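Local atomic coordinates of dehydroascorbate reductase (PDB entry 5XFT), a protein that probably reduces dehydroascorbate to ascorbate at the expense of two glutathione molecules, as a member of the glutathione S-transferase superfamily. Residues P49-E54 with A69-D74; D134-H139 with P144-Q149; K161-V166 with P195-V200. All blocks are in the same frame, centred on the assembly; numbering follows the deposited sequence.

Interaction 1 (P49-E54 with A69-D74); sequences PAWLLE and APYMPD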
ATOM      1  N   PRO A  49     -18.151 -12.349  -3.815  1.00 18.84           N
ATOM      2  CA  PRO A  49     -19.015 -12.810  -4.905  1.00 13.48           C
ATOM      3  C   PRO A  49     -18.328 -13.888  -5.721  1.00 15.38           C
ATOM      4  O   PRO A  49     -17.107 -13.886  -5.896  1.00 25.97           O
ATOM      5  CB  PRO A  49     -19.245 -11.542  -5.735  1.00  9.41           C
ATOM      6  CG  PRO A  49     -18.023 -10.737  -5.499  1.00  8.34           C
ATOM      7  CD  PRO A  49     -17.611 -11.006  -4.077  1.00 11.22           C
ATOM      8  N   ALA A  50     -19.138 -14.813  -6.233  1.00 18.29           N
ATOM      9  CA  ALA A  50     -18.594 -15.961  -6.952  1.00 19.14           C
ATOM     10  C   ALA A  50     -17.788 -15.544  -8.175  1.00 19.86           C
ATOM     11  O   ALA A  50     -16.817 -16.219  -8.530  1.00 26.25           O
ATOM     12  CB  ALA A  50     -19.718 -16.908  -7.361  1.00 11.12           C
ATOM     13  N   TRP A  51     -18.155 -14.437  -8.827  1.00 15.64           N
ATOM     14  CA  TRP A  51     -17.433 -14.038 -10.032  1.00 12.67           C
ATOM     15  C   TRP A  51     -16.009 -13.609  -9.715  1.00 15.46           C
ATOM     16  O   TRP A  51     -15.135 -13.664 -10.591  1.00 20.39           O
ATOM     17  CB  TRP A  51     -18.177 -12.914 -10.766  1.00 11.52           C
ATOM     18  CG  TRP A  51     -18.293 -11.634  -9.998  1.00 13.11           C
ATOM     19  CD1 TRP A  51     -19.371 -11.211  -9.262  1.00  8.30           C
ATOM     20  CD2 TRP A  51     -17.300 -10.604  -9.881  1.00 13.93           C
ATOM     21  NE1 TRP A  51     -19.102  -9.991  -8.697  1.00 18.16           N
ATOM     22  CE2 TRP A  51     -17.843  -9.592  -9.060  1.00 12.45           C
ATOM     23  CE3 TRP A  51     -16.006 -10.442 -10.386  1.00 14.18           C
ATOM     24  CZ2 TRP A  51     -17.136  -8.434  -8.731  1.00  7.12           C
ATOM     25  CZ3 TRP A  51     -15.300  -9.283 -10.059  1.00 12.55           C
ATOM     26  CH2 TRP A  51     -15.866  -8.298  -9.238  1.00  8.53           C
ATOM     27  N   LEU A  52     -15.749 -13.187  -8.478  1.00 20.90           N
ATOM     28  CA  LEU A  52     -14.413 -12.720  -8.130  1.00 20.20           C
ATOM     29  C   LEU A  52     -13.414 -13.873  -8.060  1.00 12.30           C
ATOM     30  O   LEU A  52     -12.209 -13.664  -8.262  1.00 12.00           O
ATOM     31  CB  LEU A  52     -14.474 -11.958  -6.811  1.00 13.91           C
ATOM     32  CG  LEU A  52     -13.193 -11.276  -6.357  1.00  3.19           C
ATOM     33  CD1 LEU A  52     -12.944 -10.040  -7.195  1.00  5.96           C
ATOM     34  CD2 LEU A  52     -13.311 -10.922  -4.898  1.00 12.57           C
ATOM     35  N   LEU A  53     -13.903 -15.088  -7.795  1.00  8.89           N
ATOM     36  CA  LEU A  53     -13.064 -16.278  -7.891  1.00 16.25           C
ATOM     37  C   LEU A  53     -12.526 -16.461  -9.310  1.00 16.85           C
ATOM     38  O   LEU A  53     -11.329 -16.715  -9.500  1.00 10.21           O
ATOM     39  CB  LEU A  53     -13.856 -17.509  -7.450  1.00  9.71           C
ATOM     40  CG  LEU A  53     -13.108 -18.844  -7.478  1.00 12.66           C
ATOM     41  CD1 LEU A  53     -12.089 -18.911  -6.338  1.00  7.47           C
ATOM     42  CD2 LEU A  53     -14.080 -20.019  -7.428  1.00  2.82           C
ATOM     43  N   GLU A  54     -13.388 -16.299 -10.320  1.00  8.71           N
ATOM     44  CA  GLU A  54     -12.932 -16.403 -11.704  1.00 13.95           C
ATOM     45  C   GLU A  54     -12.076 -15.206 -12.110  1.00 13.58           C
ATOM     46  O   GLU A  54     -11.081 -15.361 -12.825  1.00 20.02           O
ATOM     47  CB  GLU A  54     -14.122 -16.543 -12.653  1.00 17.43           C
ATOM     48  CG  GLU A  54     -13.752 -16.389 -14.132  1.00 40.41           C
ATOM     49  CD  GLU A  54     -12.671 -17.376 -14.590  1.00 58.02           C
ATOM     50  OE1 GLU A  54     -12.809 -18.584 -14.307  1.00 65.05           O
ATOM     51  OE2 GLU A  54     -11.680 -16.947 -15.225  1.00 56.90           O
ATOM     52  N   ALA A  69     -15.026  -3.260 -20.786  1.00 42.93           N
ATOM     53  CA  ALA A  69     -13.716  -3.653 -20.301  1.00 33.86           C
ATOM     54  C   ALA A  69     -13.803  -4.980 -19.549  1.00 36.03           C
ATOM     55  O   ALA A  69     -14.851  -5.319 -18.993  1.00 34.32           O
ATOM     56  CB  ALA A  69     -13.144  -2.580 -19.380  1.00 27.22           C
ATOM     57  N   PRO A  70     -12.720  -5.751 -19.514  1.00 34.12           N
ATOM     58  CA  PRO A  70     -12.681  -6.924 -18.646  1.00 27.14           C
ATOM     59  C   PRO A  70     -12.266  -6.528 -17.237  1.00 18.41           C
ATOM     60  O   PRO A  70     -11.735  -5.441 -16.999  1.00 13.02           O
ATOM     61  CB  PRO A  70     -11.605  -7.799 -19.303  1.00 23.08           C
ATOM     62  CG  PRO A  70     -10.626  -6.794 -19.823  1.00 17.42           C
ATOM     63  CD  PRO A  70     -11.455  -5.589 -20.262  1.00 25.40           C
ATOM     64  N   TYR A  71     -12.511  -7.437 -16.303  1.00 18.58           N
ATOM     65  CA  TYR A  71     -11.935  -7.294 -14.973  1.00 18.43           C
ATOM     66  C   TYR A  71     -10.424  -7.483 -15.050  1.00 21.23           C
ATOM     67  O   TYR A  71      -9.934  -8.384 -15.739  1.00 28.43           O
ATOM     68  CB  TYR A  71     -12.545  -8.310 -14.011  1.00 13.41           C
ATOM     69  CG  TYR A  71     -14.002  -8.086 -13.696  1.00 16.50           C
ATOM     70  CD1 TYR A  71     -14.406  -7.034 -12.881  1.00 15.11           C
ATOM     71  CD2 TYR A  71     -14.979  -8.945 -14.191  1.00 23.22           C
ATOM     72  CE1 TYR A  71     -15.749  -6.833 -12.575  1.00 12.74           C
ATOM     73  CE2 TYR A  71     -16.323  -8.753 -13.888  1.00 25.73           C
ATOM     74  CZ  TYR A  71     -16.701  -7.694 -13.082  1.00 18.82           C
ATOM     75  OH  TYR A  71     -18.036  -7.500 -12.788  1.00 19.67           O
ATOM     76  N   MET A  72      -9.685  -6.641 -14.341  1.00 20.80           N
ATOM     77  CA  MET A  72      -8.222  -6.689 -14.350  1.00 17.18           C
ATOM     78  C   MET A  72      -7.673  -6.759 -12.934  1.00 15.91           C
ATOM     79  O   MET A  72      -7.725  -5.751 -12.205  1.00  9.97           O
ATOM     80  CB  MET A  72      -7.653  -5.469 -15.065  1.00 22.68           C
ATOM     81  CG  MET A  72      -6.143  -5.416 -15.053  1.00 27.47           C
ATOM     82  SD  MET A  72      -5.544  -4.148 -16.164  1.00 30.60           S
ATOM     83  CE  MET A  72      -5.715  -2.694 -15.165  1.00 33.05           C
ATOM     84  N   PRO A  73      -7.140  -7.906 -12.500  1.00 15.86           N
ATOM     85  CA  PRO A  73      -6.607  -8.006 -11.137  1.00 14.95           C
ATOM     86  C   PRO A  73      -5.118  -7.716 -11.075  1.00 22.41           C
ATOM     87  O   PRO A  73      -4.524  -7.331 -12.086  1.00 23.42           O
ATOM     88  CB  PRO A  73      -6.908  -9.460 -10.759  1.00 13.50           C
ATOM     89  CG  PRO A  73      -6.871 -10.193 -12.055  1.00  6.50           C
ATOM     90  CD  PRO A  73      -7.244  -9.221 -13.154  1.00 10.12           C
ATOM     91  N   ASP A  74      -4.522  -7.910  -9.891  1.00 28.69           N
ATOM     92  CA  ASP A  74      -3.094  -7.718  -9.626  1.00 30.94           C
ATOM     93  C   ASP A  74      -2.733  -6.236  -9.610  1.00 18.08           C
ATOM     94  O   ASP A  74      -2.767  -5.569 -10.651  1.00 21.83           O
ATOM     95  CB  ASP A  74      -2.239  -8.477 -10.654  1.00 45.49           C
ATOM     96  CG  ASP A  74      -0.785  -8.617 -10.226  1.00 56.92           C
ATOM     97  OD1 ASP A  74      -0.107  -9.523 -10.758  1.00 68.49           O
ATOM     98  OD2 ASP A  74      -0.322  -7.840  -9.365  1.00 57.96           O
TER

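Interaction 2 (D134-H139 with P144-Q149); sequences DYLRQH and PLFGGQ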
ATOM      1  N   ASP A 134      18.191   5.688   3.996  1.00 30.70           N
ATOM      2  CA  ASP A 134      19.342   6.249   3.296  1.00 32.35           C
ATOM      3  C   ASP A 134      18.930   6.845   1.961  1.00 40.63           C
ATOM      4  O   ASP A 134      19.331   7.963   1.621  1.00 43.94           O
ATOM      5  CB  ASP A 134      20.411   5.175   3.085  1.00 31.64           C
ATOM      6  CG  ASP A 134      21.006   4.682   4.385  1.00 34.80           C
ATOM      7  OD1 ASP A 134      20.789   5.348   5.422  1.00 35.65           O
ATOM      8  OD2 ASP A 134      21.700   3.641   4.366  1.00 32.46           O
ATOM      9  N   TYR A 135      18.122   6.108   1.188  1.00 38.03           N
ATOM     10  CA  TYR A 135      17.701   6.615  -0.111  1.00 32.44           C
ATOM     11  C   TYR A 135      16.985   7.953   0.033  1.00 33.10           C
ATOM     12  O   TYR A 135      17.334   8.930  -0.640  1.00 35.76           O
ATOM     13  CB  TYR A 135      16.806   5.600  -0.825  1.00 27.17           C
ATOM     14  CG  TYR A 135      16.579   5.957  -2.280  1.00 24.62           C
ATOM     15  CD1 TYR A 135      15.581   6.853  -2.651  1.00 28.31           C
ATOM     16  CD2 TYR A 135      17.373   5.415  -3.280  1.00 24.49           C
ATOM     17  CE1 TYR A 135      15.378   7.193  -3.976  1.00 25.06           C
ATOM     18  CE2 TYR A 135      17.172   5.745  -4.610  1.00 24.07           C
ATOM     19  CZ  TYR A 135      16.174   6.636  -4.952  1.00 16.43           C
ATOM     20  OH  TYR A 135      15.966   6.972  -6.270  1.00 13.14           O
ATOM     21  N   LEU A 136      15.990   8.020   0.919  1.00 29.02           N
ATOM     22  CA  LEU A 136      15.263   9.272   1.097  1.00 32.90           C
ATOM     23  C   LEU A 136      16.183  10.394   1.569  1.00 37.17           C
ATOM     24  O   LEU A 136      15.941  11.566   1.257  1.00 32.67           O
ATOM     25  CB  LEU A 136      14.106   9.075   2.076  1.00 27.51           C
ATOM     26  CG  LEU A 136      12.948   8.209   1.576  1.00 32.80           C
ATOM     27  CD1 LEU A 136      11.863   8.087   2.640  1.00 38.31           C
ATOM     28  CD2 LEU A 136      12.368   8.775   0.291  1.00 34.84           C
ATOM     29  N   ARG A 137      17.246  10.061   2.308  1.00 39.42           N
ATOM     30  CA  ARG A 137      18.173  11.098   2.752  1.00 43.65           C
ATOM     31  C   ARG A 137      19.011  11.631   1.595  1.00 39.87           C
ATOM     32  O   ARG A 137      19.167  12.846   1.443  1.00 47.01           O
ATOM     33  CB  ARG A 137      19.080  10.573   3.868  1.00 46.45           C
ATOM     34  CG  ARG A 137      19.942  11.660   4.512  1.00 45.74           C
ATOM     35  CD  ARG A 137      20.711  11.157   5.725  1.00 48.33           C
ATOM     36  NE  ARG A 137      19.822  10.687   6.785  1.00 50.91           N
ATOM     37  CZ  ARG A 137      19.635   9.407   7.090  1.00 47.33           C
ATOM     38  NH1 ARG A 137      20.292   8.460   6.428  1.00 46.11           N
ATOM     39  NH2 ARG A 137      18.796   9.075   8.064  1.00 41.69           N
ATOM     40  N   GLN A 138      19.565  10.738   0.770  1.00 30.56           N
ATOM     41  CA  GLN A 138      20.402  11.191  -0.336  1.00 34.59           C
ATOM     42  C   GLN A 138      19.622  11.974  -1.384  1.00 39.65           C
ATOM     43  O   GLN A 138      20.236  12.680  -2.189  1.00 45.42           O
ATOM     44  CB  GLN A 138      21.099  10.010  -1.004  1.00 32.54           C
ATOM     45  CG  GLN A 138      22.275   9.492  -0.224  1.00 36.53           C
ATOM     46  CD  GLN A 138      23.292   8.826  -1.110  1.00 39.67           C
ATOM     47  OE1 GLN A 138      22.971   7.904  -1.859  1.00 36.92           O
ATOM     48  NE2 GLN A 138      24.532   9.300  -1.042  1.00 43.51           N
ATOM     49  N   HIS A 139      18.293  11.867  -1.390  1.00 36.56           N
ATOM     50  CA  HIS A 139      17.452  12.549  -2.362  1.00 24.27           C
ATOM     51  C   HIS A 139      16.589  13.632  -1.722  1.00 27.49           C
ATOM     52  O   HIS A 139      15.663  14.136  -2.363  1.00 33.00           O
ATOM     53  CB  HIS A 139      16.566  11.541  -3.100  1.00 18.77           C
ATOM     54  CG  HIS A 139      17.323  10.584  -3.967  1.00 17.57           C
ATOM     55  ND1 HIS A 139      18.048   9.528  -3.459  1.00 18.36           N
ATOM     56  CD2 HIS A 139      17.478  10.534  -5.313  1.00 22.24           C
ATOM     57  CE1 HIS A 139      18.607   8.861  -4.454  1.00 26.01           C
ATOM     58  NE2 HIS A 139      18.280   9.454  -5.589  1.00 31.38           N
ATOM     59  N   PRO A 144      10.644  15.033   0.274  1.00 32.65           N
ATOM     60  CA  PRO A 144      10.623  13.992   1.316  1.00 26.04           C
ATOM     61  C   PRO A 144      10.060  12.646   0.869  1.00 28.30           C
ATOM     62  O   PRO A 144      10.227  11.654   1.595  1.00 20.94           O
ATOM     63  CB  PRO A 144       9.748  14.617   2.407  1.00 17.85           C
ATOM     64  CG  PRO A 144       8.825  15.526   1.663  1.00 27.49           C
ATOM     65  CD  PRO A 144       9.553  16.011   0.434  1.00 28.44           C
ATOM     66  N   LEU A 145       9.409  12.574  -0.289  1.00 24.53           N
ATOM     67  CA  LEU A 145       8.901  11.318  -0.821  1.00 29.37           C
ATOM     68  C   LEU A 145       9.854  10.757  -1.867  1.00 32.48           C
ATOM     69  O   LEU A 145      10.723  11.454  -2.395  1.00 42.56           O
ATOM     70  CB  LEU A 145       7.515  11.510  -1.438  1.00 30.66           C
ATOM     71  CG  LEU A 145       6.515  12.341  -0.650  1.00 27.17           C
ATOM     72  CD1 LEU A 145       5.261  12.493  -1.468  1.00 31.59           C
ATOM     73  CD2 LEU A 145       6.218  11.679   0.682  1.00 30.32           C
ATOM     74  N   PHE A 146       9.671   9.474  -2.177  1.00 26.37           N
ATOM     75  CA  PHE A 146      10.442   8.865  -3.253  1.00 27.39           C
ATOM     76  C   PHE A 146      10.221   9.575  -4.580  1.00 28.52           C
ATOM     77  O   PHE A 146      11.071   9.477  -5.469  1.00 37.68           O
ATOM     78  CB  PHE A 146      10.085   7.383  -3.396  1.00 25.15           C
ATOM     79  CG  PHE A 146      10.562   6.533  -2.256  1.00 29.02           C
ATOM     80  CD1 PHE A 146       9.701   6.188  -1.227  1.00 24.66           C
ATOM     81  CD2 PHE A 146      11.874   6.078  -2.213  1.00 26.87           C
ATOM     82  CE1 PHE A 146      10.133   5.406  -0.176  1.00 18.99           C
ATOM     83  CE2 PHE A 146      12.314   5.290  -1.163  1.00 26.13           C
ATOM     84  CZ  PHE A 146      11.441   4.955  -0.142  1.00 23.74           C
ATOM     85  N   GLY A 147       9.095  10.269  -4.737  1.00 33.12           N
ATOM     86  CA  GLY A 147       8.835  11.050  -5.928  1.00 37.64           C
ATOM     87  C   GLY A 147       9.010  12.524  -5.649  1.00 44.21           C
ATOM     88  O   GLY A 147       8.265  13.362  -6.166  1.00 50.48           O
ATOM     89  N   GLY A 148       9.990  12.843  -4.809  1.00 46.31           N
ATOM     90  CA  GLY A 148      10.260  14.212  -4.423  1.00 42.59           C
ATOM     91  C   GLY A 148       9.125  14.841  -3.648  1.00 43.02           C
ATOM     92  O   GLY A 148       8.927  14.554  -2.465  1.00 44.02           O
ATOM     93  N   GLN A 149       8.362  15.700  -4.315  1.00 50.60           N
ATOM     94  CA  GLN A 149       7.296  16.438  -3.657  1.00 52.94           C
ATOM     95  C   GLN A 149       5.941  15.755  -3.760  1.00 53.17           C
ATOM     96  O   GLN A 149       5.039  16.084  -2.981  1.00 55.92           O
ATOM     97  CB  GLN A 149       7.206  17.847  -4.250  1.00 58.05           C
ATOM     98  CG  GLN A 149       8.313  18.784  -3.793  1.00 59.07           C
ATOM     99  CD  GLN A 149       8.125  19.226  -2.357  1.00 65.09           C
ATOM    100  OE1 GLN A 149       6.997  19.419  -1.899  1.00 62.61           O
ATOM    101  NE2 GLN A 149       9.230  19.384  -1.634  1.00 68.42           N
TER

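Interaction 3 (K161-V166 with P195-V200); sequences KLYHAV and PEWQHV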
ATOM      1  N   LYS A 161       2.799  -0.534   2.863  1.00 20.22           N
ATOM      2  CA  LYS A 161       3.529  -1.557   3.608  1.00 20.27           C
ATOM      3  C   LYS A 161       4.194  -0.972   4.850  1.00 26.08           C
ATOM      4  O   LYS A 161       4.161  -1.581   5.924  1.00 31.14           O
ATOM      5  CB  LYS A 161       4.561  -2.229   2.709  1.00 13.48           C
ATOM      6  CG  LYS A 161       3.978  -2.775   1.427  1.00 22.62           C
ATOM      7  CD  LYS A 161       5.011  -3.522   0.605  1.00 27.86           C
ATOM      8  CE  LYS A 161       4.444  -3.909  -0.753  1.00 32.62           C
ATOM      9  NZ  LYS A 161       5.407  -4.713  -1.563  1.00 38.89           N
ATOM     10  N   LEU A 162       4.786   0.217   4.729  1.00 25.48           N
ATOM     11  CA  LEU A 162       5.404   0.850   5.889  1.00 30.54           C
ATOM     12  C   LEU A 162       4.356   1.232   6.928  1.00 34.36           C
ATOM     13  O   LEU A 162       4.595   1.106   8.137  1.00 39.01           O
ATOM     14  CB  LEU A 162       6.203   2.075   5.444  1.00 30.59           C
ATOM     15  CG  LEU A 162       6.934   2.871   6.522  1.00 25.21           C
ATOM     16  CD1 LEU A 162       8.079   2.067   7.104  1.00 24.11           C
ATOM     17  CD2 LEU A 162       7.433   4.185   5.948  1.00 30.42           C
ATOM     18  N   TYR A 163       3.197   1.711   6.470  1.00 27.09           N
ATOM     19  CA  TYR A 163       2.084   2.019   7.364  1.00 23.86           C
ATOM     20  C   TYR A 163       1.715   0.805   8.207  1.00 25.72           C
ATOM     21  O   TYR A 163       1.676   0.869   9.448  1.00 31.08           O
ATOM     22  CB  TYR A 163       0.893   2.478   6.520  1.00 26.50           C
ATOM     23  CG  TYR A 163      -0.237   3.160   7.264  1.00 27.79           C
ATOM     24  CD1 TYR A 163      -0.041   3.737   8.511  1.00 22.69           C
ATOM     25  CD2 TYR A 163      -1.507   3.213   6.709  1.00 26.75           C
ATOM     26  CE1 TYR A 163      -1.080   4.358   9.172  1.00 27.04           C
ATOM     27  CE2 TYR A 163      -2.546   3.827   7.359  1.00 26.70           C
ATOM     28  CZ  TYR A 163      -2.335   4.397   8.590  1.00 28.79           C
ATOM     29  OH  TYR A 163      -3.385   5.008   9.233  1.00 29.87           O
ATOM     30  N   HIS A 164       1.459  -0.323   7.536  1.00 20.41           N
ATOM     31  CA  HIS A 164       1.177  -1.567   8.241  1.00 23.65           C
ATOM     32  C   HIS A 164       2.310  -1.939   9.187  1.00 29.47           C
ATOM     33  O   HIS A 164       2.064  -2.401  10.307  1.00 26.08           O
ATOM     34  CB  HIS A 164       0.937  -2.693   7.239  1.00 14.44           C
ATOM     35  CG  HIS A 164      -0.439  -2.697   6.656  1.00 19.96           C
ATOM     36  ND1 HIS A 164      -1.323  -3.737   6.850  1.00 24.70           N
ATOM     37  CD2 HIS A 164      -1.084  -1.792   5.884  1.00 21.65           C
ATOM     38  CE1 HIS A 164      -2.454  -3.473   6.222  1.00 24.92           C
ATOM     39  NE2 HIS A 164      -2.336  -2.298   5.629  1.00 28.68           N
ATOM     40  N   ALA A 165       3.558  -1.736   8.759  1.00 30.76           N
ATOM     41  CA  ALA A 165       4.697  -2.152   9.572  1.00 27.51           C
ATOM     42  C   ALA A 165       4.738  -1.387  10.889  1.00 28.63           C
ATOM     43  O   ALA A 165       4.780  -1.990  11.969  1.00 33.63           O
ATOM     44  CB  ALA A 165       6.001  -1.971   8.793  1.00 20.99           C
ATOM     45  N   VAL A 166       4.709  -0.054  10.828  1.00 26.66           N
ATOM     46  CA  VAL A 166       4.839   0.713  12.063  1.00 32.99           C
ATOM     47  C   VAL A 166       3.617   0.510  12.954  1.00 40.56           C
ATOM     48  O   VAL A 166       3.753   0.267  14.162  1.00 44.33           O
ATOM     49  CB  VAL A 166       5.116   2.205  11.769  1.00 33.36           C
ATOM     50  CG1 VAL A 166       6.385   2.357  10.943  1.00 30.00           C
ATOM     51  CG2 VAL A 166       3.951   2.874  11.061  1.00 40.08           C
ATOM     52  N   PRO A 195      -3.109  15.269   0.773  1.00 40.61           N
ATOM     53  CA  PRO A 195      -4.537  14.988   0.552  1.00 34.65           C
ATOM     54  C   PRO A 195      -4.780  13.671  -0.161  1.00 31.75           C
ATOM     55  O   PRO A 195      -5.795  13.016   0.102  1.00 36.59           O
ATOM     56  CB  PRO A 195      -5.002  16.180  -0.298  1.00 36.52           C
ATOM     57  CG  PRO A 195      -3.983  17.251  -0.054  1.00 33.62           C
ATOM     58  CD  PRO A 195      -2.687  16.529   0.141  1.00 31.85           C
ATOM     59  N   GLU A 196      -3.885  13.269  -1.067  1.00 28.22           N
ATOM     60  CA  GLU A 196      -4.023  11.966  -1.712  1.00 32.60           C
ATOM     61  C   GLU A 196      -4.016  10.846  -0.682  1.00 33.10           C
ATOM     62  O   GLU A 196      -4.806   9.898  -0.776  1.00 24.94           O
ATOM     63  CB  GLU A 196      -2.905  11.750  -2.734  1.00 35.85           C
ATOM     64  CG  GLU A 196      -2.985  12.630  -3.971  1.00 37.87           C
ATOM     65  CD  GLU A 196      -2.196  13.922  -3.830  1.00 43.00           C
ATOM     66  OE1 GLU A 196      -2.406  14.661  -2.839  1.00 35.67           O
ATOM     67  OE2 GLU A 196      -1.352  14.188  -4.714  1.00 47.76           O
ATOM     68  N   TRP A 197      -3.130  10.942   0.312  1.00 31.46           N
ATOM     69  CA  TRP A 197      -3.100   9.963   1.391  1.00 27.31           C
ATOM     70  C   TRP A 197      -4.337  10.080   2.272  1.00 33.15           C
ATOM     71  O   TRP A 197      -4.919   9.064   2.673  1.00 34.06           O
ATOM     72  CB  TRP A 197      -1.827  10.156   2.213  1.00 25.60           C
ATOM     73  CG  TRP A 197      -1.697   9.260   3.404  1.00 26.82           C
ATOM     74  CD1 TRP A 197      -2.197   9.478   4.656  1.00 29.76           C
ATOM     75  CD2 TRP A 197      -1.003   8.008   3.461  1.00 24.61           C
ATOM     76  NE1 TRP A 197      -1.862   8.434   5.489  1.00 34.28           N
ATOM     77  CE2 TRP A 197      -1.131   7.518   4.777  1.00 28.77           C
ATOM     78  CE3 TRP A 197      -0.292   7.251   2.525  1.00 24.02           C
ATOM     79  CZ2 TRP A 197      -0.573   6.306   5.179  1.00 24.33           C
ATOM     80  CZ3 TRP A 197       0.263   6.048   2.928  1.00 25.85           C
ATOM     81  CH2 TRP A 197       0.119   5.588   4.243  1.00 25.18           C
ATOM     82  N   GLN A 198      -4.753  11.313   2.579  1.00 36.66           N
ATOM     83  CA  GLN A 198      -5.910  11.521   3.443  1.00 35.14           C
ATOM     84  C   GLN A 198      -7.183  10.957   2.833  1.00 31.09           C
ATOM     85  O   GLN A 198      -8.090  10.540   3.563  1.00 32.26           O
ATOM     86  CB  GLN A 198      -6.095  13.011   3.728  1.00 40.62           C
ATOM     87  CG  GLN A 198      -5.010  13.628   4.582  1.00 50.12           C
ATOM     88  CD  GLN A 198      -5.169  15.130   4.727  1.00 55.65           C
ATOM     89  OE1 GLN A 198      -6.095  15.727   4.175  1.00 57.11           O
ATOM     90  NE2 GLN A 198      -4.261  15.749   5.470  1.00 57.66           N
ATOM     91  N   HIS A 199      -7.278  10.946   1.504  1.00 26.14           N
ATOM     92  CA  HIS A 199      -8.522  10.515   0.880  1.00 28.15           C
ATOM     93  C   HIS A 199      -8.784   9.035   1.107  1.00 29.56           C
ATOM     94  O   HIS A 199      -9.944   8.612   1.148  1.00 29.25           O
ATOM     95  CB  HIS A 199      -8.498  10.840  -0.612  1.00 28.59           C
ATOM     96  CG  HIS A 199      -8.524  12.307  -0.902  1.00 37.66           C
ATOM     97  ND1 HIS A 199      -8.687  13.254   0.086  1.00 38.55           N
ATOM     98  CD2 HIS A 199      -8.410  12.991  -2.065  1.00 37.28           C
ATOM     99  CE1 HIS A 199      -8.674  14.459  -0.456  1.00 40.87           C
ATOM    100  NE2 HIS A 199      -8.509  14.327  -1.760  1.00 40.44           N
ATOM    101  N   VAL A 200      -7.733   8.237   1.277  1.00 29.78           N
ATOM    102  CA  VAL A 200      -7.885   6.788   1.297  1.00 25.69           C
ATOM    103  C   VAL A 200      -7.194   6.194   2.517  1.00 24.17           C
ATOM    104  O   VAL A 200      -6.728   5.052   2.480  1.00 20.34           O
ATOM    105  CB  VAL A 200      -7.349   6.176  -0.012  1.00 23.85           C
ATOM    106  CG1 VAL A 200      -8.237   6.582  -1.186  1.00 22.34           C
ATOM    107  CG2 VAL A 200      -5.912   6.626  -0.269  1.00 18.39           C
TER

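Interaction 1 (P49-E54 with A69-D74)
Trp51, on helix 50-56, faces Tyr71 in the segment that carries the short, weakly bonded strand 72-73; the backbones stay well apart and the two rings bridge the distance. They form an offset stack: the six-membered ring of the indole and the phenol ring have centroids 4.3 Å apart and planes inclined by only 17°. The far rim of the indole does the touching. Trp51 CZ3 sits over the middle of the Tyr71 ring, 3.5 Å from Tyr71 CE1, and Trp51 CH2 lies 3.6 Å from the same carbon. Trp51 CG is wedged between the backbone N and the carbonyl carbon (chi1 64°), which swings the indole back over its own segment, where Pro49 CG and Leu52 CB cover the face turned away from the tyrosine. Tyr8 of strand 5-12 meets the indole edge-to-face, and Lys64 makes a cation-pi contact with Tyr71. The pair thus ties helix 50-56 to the edge of the sheet in the thioredoxin-like domain. No hydrogen bond crosses between the segments, so their direct adhesion rests on dispersion and apolar contact between two near-parallel pi faces at a partly exposed surface.

Interaction 2 (D134-H139 with P144-Q149)
The last turn of helix 118-138 runs beside a loop that folds back against it, Leu136 and Phe146 coming nearest with CA atoms 6.5 Å apart. This is the return from that long helix of the all-helical C-terminal domain of the GST fold, and the loop contains a type I beta turn from Leu145 to Gly148. Leu136 makes the largest contribution. Its CG lies beside the backbone N and anti to the carbonyl carbon (chi1 -69°), which carries CD2 over the centre of the Phe146 ring. This CH-pi contact is almost on the ring normal, the methyl 3.6 Å from the centroid, and Leu136 CD2 also lies 3.8 Å from Pro144 O. Tyr135 comes to the phenyl from another direction: its CD1 is 3.8 Å from Phe146 CD2, and the two rings meet obliquely. Behind the loop, Asp155 receives the backbone N-H groups of Phe146 and Gly147, while Tyr187 of helix 182-193 packs edge-to-face with Phe146, so two more helices hold the loop. At the helix end, His139 folds back over Tyr135, its CE1 3.3 Å above the plane of the phenol ring and toward the rim. His139 ND1 donates to Tyr135 O at 3.0 Å, the N-H...O angle being 152° and the donor tilted 28° from the carbonyl plane.

Interaction 3 (K161-V166 with P195-V200)
Trp197 reaches from the short helix 195-199 to Tyr163 in the middle of helix 153-173, across a CA-CA separation of 11.2 Å. Pro195 opens the short helix, its carbonyl O taking the backbone N-H of His199 at 2.9 Å. Two residues on comes Trp197, whose CG stands opposite its backbone N (chi1 177°), extending the indole toward the other helix. The benzo edge of the indole leads, in an edge-to-face arrangement: Trp197 CZ2 is 3.6 Å from Tyr163 CD2, above the phenol face and toward its rim. The planes meet at 60°, with centroids 5.1 Å apart, and Tyr163 CB lies level with the indole plane at its edge, 3.9 Å from Trp197 CH2. The contact packs together two helices of the helical C-terminal part of the GST fold, and His25 of helix 22-33, in the thioredoxin-like domain, meets the same indole, so the pair lies near where the two domains join. Asp201 serves both aromatics, bonding Tyr163 OH through OD1 and, weakly, Trp197 NE1 through OD2. A leucine in place of Tyr163 would probably leave the indole edge without an aromatic face to press on and Asp201 OD1 without its hydroxyl partner. Beyond the tryptophan, Val200 ends the segment, packing on Leu29 of helix 22-33.

In the fold
From the N terminus, interaction 1 comes first: it closes the excursion from helix 50-56 through strand 62-64 to strand 72-73, all within the thioredoxin-like half. Interaction 2 follows in the C-terminal half, closing the short loop after helix 118-138. Interaction 3 then spans 28 intervening residues, including helix 182-193, to join helix 153-173 to helix 195-199. The three run in series; none nests in or crosses another. Interactions 1 and 2 sit on opposite sides of the chain's centre, their centres 36 Å apart, whereas interaction 3 is central, its centre about 17 Å from that of interaction 2. Tyr187 links the last two, touching Phe146 and Leu162, and helix 22-33 of the N-terminal domain abuts interaction 3.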